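Local coordinates for Cif-like 1 (Burkholderia cenocepacia, PDB 7JQY), which probably hydrolyses epoxides as a Cif-like enzyme of the alpha/beta hydrolase fold, and assembles as an octamer, at residues Ala31-Asp35 with Val36-Tyr40; Gly103-Arg106 with Ala107-Gln111. The protein carries 1 engineered substitution. One frame throughout, in Å; residues are numbered along the deposited sequence.

Contact 1 of 2, residues Ala31-Asp35 with Val36-Tyr40; sequences AQLDD and VRLHY
The ring of Tyr-40 meets Ala-31 at its edge: Ala-31 N lies in the ring plane 4.0 Å from Tyr-40 CE1, and Ala-31 CB touches the same carbon. The second flat group, on the sheet face that carries Gln-32 and Arg-37, is the amide of Gln-32. Its OE1 stands 3.6 Å from Arg-37 CB, and the guanidinium beyond is turned 40° from the amide plane. Gln-32 reaches there because the chain, with CG anti to the backbone N (chi1 -167°), bends at chi2 and folds back over the neighbouring strand. Arg-37 thus gives this amide its aliphatic stem; NH1 and NH2 go instead to the backbone oxygens of Thr-199 and Lys-196 of the second subunit, and the charge also makes a cation-pi contact with Tyr-30.

On the opposite face, that of Ala-31 and Leu-38, the end of Leu-33 comes in from the turn, its CD1 4.1 Å from Leu-38 CG. The backbone beneath is a tight antiparallel beta hairpin. Ala-31 and Leu-38 form a hydrogen-bonded pair, from Ala-31 N to Leu-38 O at 2.8 Å and from Leu-38 N to Ala-31 O at 2.9 Å. That same Ala-31 O receives a CA-H contact from Arg-37 CA at 3.4 Å. Gln-32 and Arg-37 are the next, non-hydrogen-bonded pair, after which Leu-33 N bonds to Val-36 O at 2.8 Å and closes the turn through Asp-34 and Asp-35.

Within the chain, strand 26-32 is outermost in the sheet and strand 37-43 is its inner neighbour, running antiparallel to strand 77-82 on its far side. Leu-38 and Tyr-40 pack on Val-81 of that strand, while Ala-31 and Tyr-40 rest on Leu-108 of helix 98-111.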
loop_
_atom_site.group_PDB
_atom_site.type_symbol
_atom_site.label_atom_id
_atom_site.label_comp_id
_atom_site.label_asym_id
_atom_site.label_seq_id
_atom_site.Cartn_x
_atom_site.Cartn_y
_atom_site.Cartn_z
ATOM N N ALA B 31 1.395 33.328 -16.757
ATOM C CA ALA B 31 2.139 34.574 -16.676
ATOM C C ALA B 31 3.456 34.282 -15.983
ATOM O O ALA B 31 3.470 33.804 -14.846
ATOM C CB ALA B 31 1.358 35.650 -15.925
ATOM N N GLN B 32 4.552 34.532 -16.674
ATOM C CA GLN B 32 5.862 34.346 -16.080
ATOM C C GLN B 32 6.178 35.607 -15.293
ATOM O O GLN B 32 6.214 36.706 -15.856
ATOM C CB GLN B 32 6.923 34.062 -17.146
ATOM C CG GLN B 32 8.247 33.560 -16.588
ATOM C CD GLN B 32 8.113 32.202 -15.927
ATOM O OE1 GLN B 32 7.581 31.268 -16.518
ATOM N NE2 GLN B 32 8.572 32.094 -14.681
ATOM N N LEU B 33 6.364 35.457 -13.993
ATOM C CA LEU B 33 6.851 36.568 -13.209
ATOM C C LEU B 33 8.357 36.400 -13.166
ATOM O O LEU B 33 8.913 35.614 -13.937
ATOM C CB LEU B 33 6.185 36.594 -11.837
ATOM C CG LEU B 33 4.662 36.533 -11.966
ATOM C CD1 LEU B 33 3.969 36.749 -10.623
ATOM C CD2 LEU B 33 4.182 37.549 -12.998
ATOM N N ASP B 34 9.040 37.108 -12.268
ATOM C CA ASP B 34 10.494 37.144 -12.405
ATOM C C ASP B 34 11.109 35.779 -12.204
ATOM O O ASP B 34 12.129 35.467 -12.830
ATOM C CB ASP B 34 11.125 38.115 -11.406
ATOM C CG ASP B 34 11.099 39.526 -11.883
ATOM O OD1 ASP B 34 11.206 39.715 -13.108
ATOM O OD2 ASP B 34 10.960 40.428 -11.040
ATOM N N ASP B 35 10.479 34.938 -11.402
ATOM C CA ASP B 35 10.977 33.587 -11.258
ATOM C C ASP B 35 9.859 32.555 -11.163
ATOM O O ASP B 35 10.095 31.389 -11.507
ATOM C CB ASP B 35 11.926 33.550 -10.048
ATOM C CG ASP B 35 13.175 32.715 -10.369
ATOM O OD1 ASP B 35 13.413 32.448 -11.591
ATOM O OD2 ASP B 35 14.008 32.501 -9.494
ATOM N N VAL B 36 8.650 32.955 -10.669
ATOM C CA VAL B 36 7.481 32.099 -10.436
ATOM C C VAL B 36 6.510 32.255 -11.608
ATOM O O VAL B 36 6.274 33.375 -12.079
ATOM C CB VAL B 36 6.773 32.495 -9.125
ATOM C CG1 VAL B 36 5.440 31.768 -8.963
ATOM C CG2 VAL B 36 7.694 32.254 -7.938
ATOM N N ARG B 37 5.935 31.146 -12.089
ATOM C CA ARG B 37 4.884 31.193 -13.111
ATOM C C ARG B 37 3.504 30.999 -12.484
ATOM O O ARG B 37 3.298 30.060 -11.707
ATOM C CB ARG B 37 5.117 30.130 -14.193
ATOM C CG ARG B 37 4.071 30.118 -15.330
ATOM C CD ARG B 37 4.461 29.122 -16.440
ATOM N NE ARG B 37 4.196 27.753 -16.010
ATOM C CZ ARG B 37 4.331 26.664 -16.762
ATOM N NH1 ARG B 37 4.739 26.751 -18.023
ATOM N NH2 ARG B 37 4.050 25.474 -16.239
ATOM N N LEU B 38 2.569 31.892 -12.819
ATOM C CA LEU B 38 1.200 31.819 -12.333
ATOM C C LEU B 38 0.261 31.425 -13.465
ATOM O O LEU B 38 0.401 31.898 -14.599
ATOM C CB LEU B 38 0.729 33.152 -11.733
ATOM C CG LEU B 38 1.348 33.602 -10.409
ATOM C CD1 LEU B 38 0.465 34.662 -9.760
ATOM C CD2 LEU B 38 1.588 32.435 -9.463
ATOM N N HIS B 39 -0.702 30.566 -13.136
ATOM C CA HIS B 39 -1.752 30.123 -14.040
ATOM C C HIS B 39 -3.036 30.892 -13.757
ATOM O O HIS B 39 -3.359 31.184 -12.602
ATOM C CB HIS B 39 -1.977 28.617 -13.875
ATOM C CG HIS B 39 -3.179 28.091 -14.593
ATOM N ND1 HIS B 39 -4.373 27.839 -13.952
ATOM C CD2 HIS B 39 -3.362 27.735 -15.887
ATOM C CE1 HIS B 39 -5.247 27.369 -14.824
ATOM N NE2 HIS B 39 -4.657 27.295 -16.006
ATOM N N TYR B 40 -3.766 31.234 -14.813
ATOM C CA TYR B 40 -5.015 31.954 -14.636
ATOM C C TYR B 40 -5.931 31.632 -15.796
ATOM O O TYR B 40 -5.492 31.197 -16.866
ATOM C CB TYR B 40 -4.817 33.477 -14.523
ATOM C CG TYR B 40 -4.241 34.137 -15.764
ATOM C CD1 TYR B 40 -2.887 34.024 -16.069
ATOM C CD2 TYR B 40 -5.050 34.867 -16.631
ATOM C CE1 TYR B 40 -2.351 34.623 -17.206
ATOM C CE2 TYR B 40 -4.524 35.469 -17.764
ATOM C CZ TYR B 40 -3.177 35.340 -18.046
ATOM O OH TYR B 40 -2.654 35.933 -19.172
#

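Contact 2 of 2, residues Gly103-Arg106 with Ala107-Gln111; sequences GDIR and ALVHQ
Arg-106 and His-110 meet one turn apart on an alpha helix that packs against the central sheet of the alpha/beta hydrolase fold. The imidazole stands at a steep 67° to the guanidinium plane, with His-110 CE1 over one face, 3.2 Å above it and displaced toward the rim. Closer to the backbone, His-110 NE2 approaches Arg-106 CG at 3.4 Å. In the arginine, chi1 near 180° (-178°) swings CG away from the backbone N and toward the next turn of the helix, and the chain, extended from CG to NE, then takes the guanidinium across the ring at an angle. His-110 CD2 also comes obliquely within 3.1 Å of Arg-106 O.

What fixes the two polar ends is shared: Glu-139 takes a salt bridge from Arg-106 NH2 on OE2 and a hydrogen bond with His-110 NE2 on OE1, so a single carboxylate holds both side chains in place, while Trp-136 adds a cation-pi contact to the arginine. Further back along the helix, Asp-104 directs its carboxylate to Arg-84 in a salt bridge.

Beneath these side chains, successive i to i+4 bonds set the spacing, among them Ala-107 N to Gly-103 O at 2.9 Å and His-110 N to Arg-106 O at 2.9 Å. The buried side carries Ile-105 and Val-109, which face Val-52 of strand 50-54 and Tyr-132 of helix 124-135. Here the two CG2 methyls of Ile-105 and Val-109 lie 4.5 Å apart, and Val-109 CG2 comes within 3.2 Å of Ile-105 O.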
loop_
_atom_site.group_PDB
_atom_site.type_symbol
_atom_site.label_atom_id
_atom_site.label_comp_id
_atom_site.label_asym_id
_atom_site.label_seq_id
_atom_site.Cartn_x
_atom_site.Cartn_y
_atom_site.Cartn_z
ATOM N N GLY B 103 1.787 40.999 -4.237
ATOM C CA GLY B 103 2.726 41.492 -5.239
ATOM C C GLY B 103 2.744 40.641 -6.496
ATOM O O GLY B 103 2.860 41.163 -7.607
ATOM N N ASP B 104 2.619 39.321 -6.337
ATOM C CA ASP B 104 2.489 38.443 -7.496
ATOM C C ASP B 104 1.263 38.815 -8.317
ATOM O O ASP B 104 1.327 38.924 -9.547
ATOM C CB ASP B 104 2.392 36.986 -7.053
ATOM C CG ASP B 104 3.617 36.517 -6.310
ATOM O OD1 ASP B 104 3.466 35.627 -5.442
ATOM O OD2 ASP B 104 4.727 37.014 -6.608
ATOM N N ILE B 105 0.129 39.027 -7.646
ATOM C CA ILE B 105 -1.093 39.344 -8.372
ATOM C C ILE B 105 -0.947 40.675 -9.090
ATOM O O ILE B 105 -1.421 40.846 -10.221
ATOM C CB ILE B 105 -2.298 39.347 -7.415
ATOM C CG1 ILE B 105 -2.372 38.007 -6.687
ATOM C CG2 ILE B 105 -3.570 39.653 -8.184
ATOM C CD1 ILE B 105 -2.340 36.816 -7.643
ATOM N N ARG B 106 -0.265 41.629 -8.459
ATOM C CA ARG B 106 -0.066 42.926 -9.093
ATOM C C ARG B 106 0.828 42.817 -10.327
ATOM O O ARG B 106 0.551 43.446 -11.354
ATOM C CB ARG B 106 0.515 43.911 -8.083
ATOM C CG ARG B 106 0.707 45.299 -8.639
ATOM C CD ARG B 106 1.036 46.260 -7.531
ATOM N NE ARG B 106 1.196 47.620 -8.022
ATOM C CZ ARG B 106 2.365 48.243 -8.094
ATOM N NH1 ARG B 106 3.483 47.588 -7.796
ATOM N NH2 ARG B 106 2.421 49.491 -8.543
ATOM N N ALA B 107 1.901 42.034 -10.248
ATOM C CA ALA B 107 2.792 41.898 -11.400
ATOM C C ALA B 107 2.071 41.290 -12.595
ATOM O O ALA B 107 2.284 41.713 -13.735
ATOM C CB ALA B 107 4.011 41.055 -11.028
ATOM N N LEU B 108 1.168 40.336 -12.346
ATOM C CA LEU B 108 0.414 39.713 -13.428
ATOM C C LEU B 108 -0.597 40.682 -14.032
ATOM O O LEU B 108 -0.791 40.702 -15.251
ATOM C CB LEU B 108 -0.300 38.462 -12.898
ATOM C CG LEU B 108 -1.283 37.680 -13.778
ATOM C CD1 LEU B 108 -1.324 36.221 -13.335
ATOM C CD2 LEU B 108 -2.690 38.265 -13.771
ATOM N N VAL B 109 -1.248 41.493 -13.197
ATOM C CA VAL B 109 -2.174 42.496 -13.718
ATOM C C VAL B 109 -1.425 43.507 -14.574
ATOM O O VAL B 109 -1.907 43.935 -15.631
ATOM C CB VAL B 109 -2.917 43.196 -12.564
ATOM C CG1 VAL B 109 -3.686 44.398 -13.095
ATOM C CG2 VAL B 109 -3.842 42.224 -11.838
ATOM N N HIS B 110 -0.237 43.913 -14.123
ATOM C CA HIS B 110 0.558 44.854 -14.899
ATOM C C HIS B 110 1.021 44.239 -16.215
ATOM O O HIS B 110 1.078 44.936 -17.232
ATOM C CB HIS B 110 1.731 45.348 -14.056
ATOM C CG HIS B 110 1.315 46.259 -12.939
ATOM N ND1 HIS B 110 2.135 47.246 -12.435
ATOM C CD2 HIS B 110 0.153 46.343 -12.244
ATOM C CE1 HIS B 110 1.500 47.892 -11.470
ATOM N NE2 HIS B 110 0.296 47.363 -11.335
ATOM N N GLN B 111 1.321 42.937 -16.225
ATOM C CA GLN B 111 1.714 42.292 -17.473
ATOM C C GLN B 111 0.559 42.221 -18.459
ATOM O O GLN B 111 0.797 42.190 -19.670
ATOM C CB GLN B 111 2.237 40.880 -17.217
ATOM C CG GLN B 111 3.647 40.801 -16.704
ATOM C CD GLN B 111 4.205 39.399 -16.843
ATOM O OE1 GLN B 111 3.586 38.539 -17.474
ATOM N NE2 GLN B 111 5.367 39.155 -16.238
#

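Contact 1 is the hairpin at one edge of the sheet within the chain; contact 2 is the C-terminal part of helix 98-111, which lies against it, the centres about 9 Å apart. Contact 1 runs from buried Ala-31 and Leu-38 to exposed Gln-32 and Asp-35, whereas no touching residue of contact 2 is exposed and its Ile-105 and Val-109 side is buried. Leu-33 CD1 comes to 3.6 Å from Asp-104 O. A probable hydrogen bond from Gln-111 NE2 to Gln-32 O, 2.6 Å, ties the helix end to the hairpin. The arginine of 36-40 reaches into another subunit for backbone oxygens; that of 103-106 finds its carboxylate within its own chain.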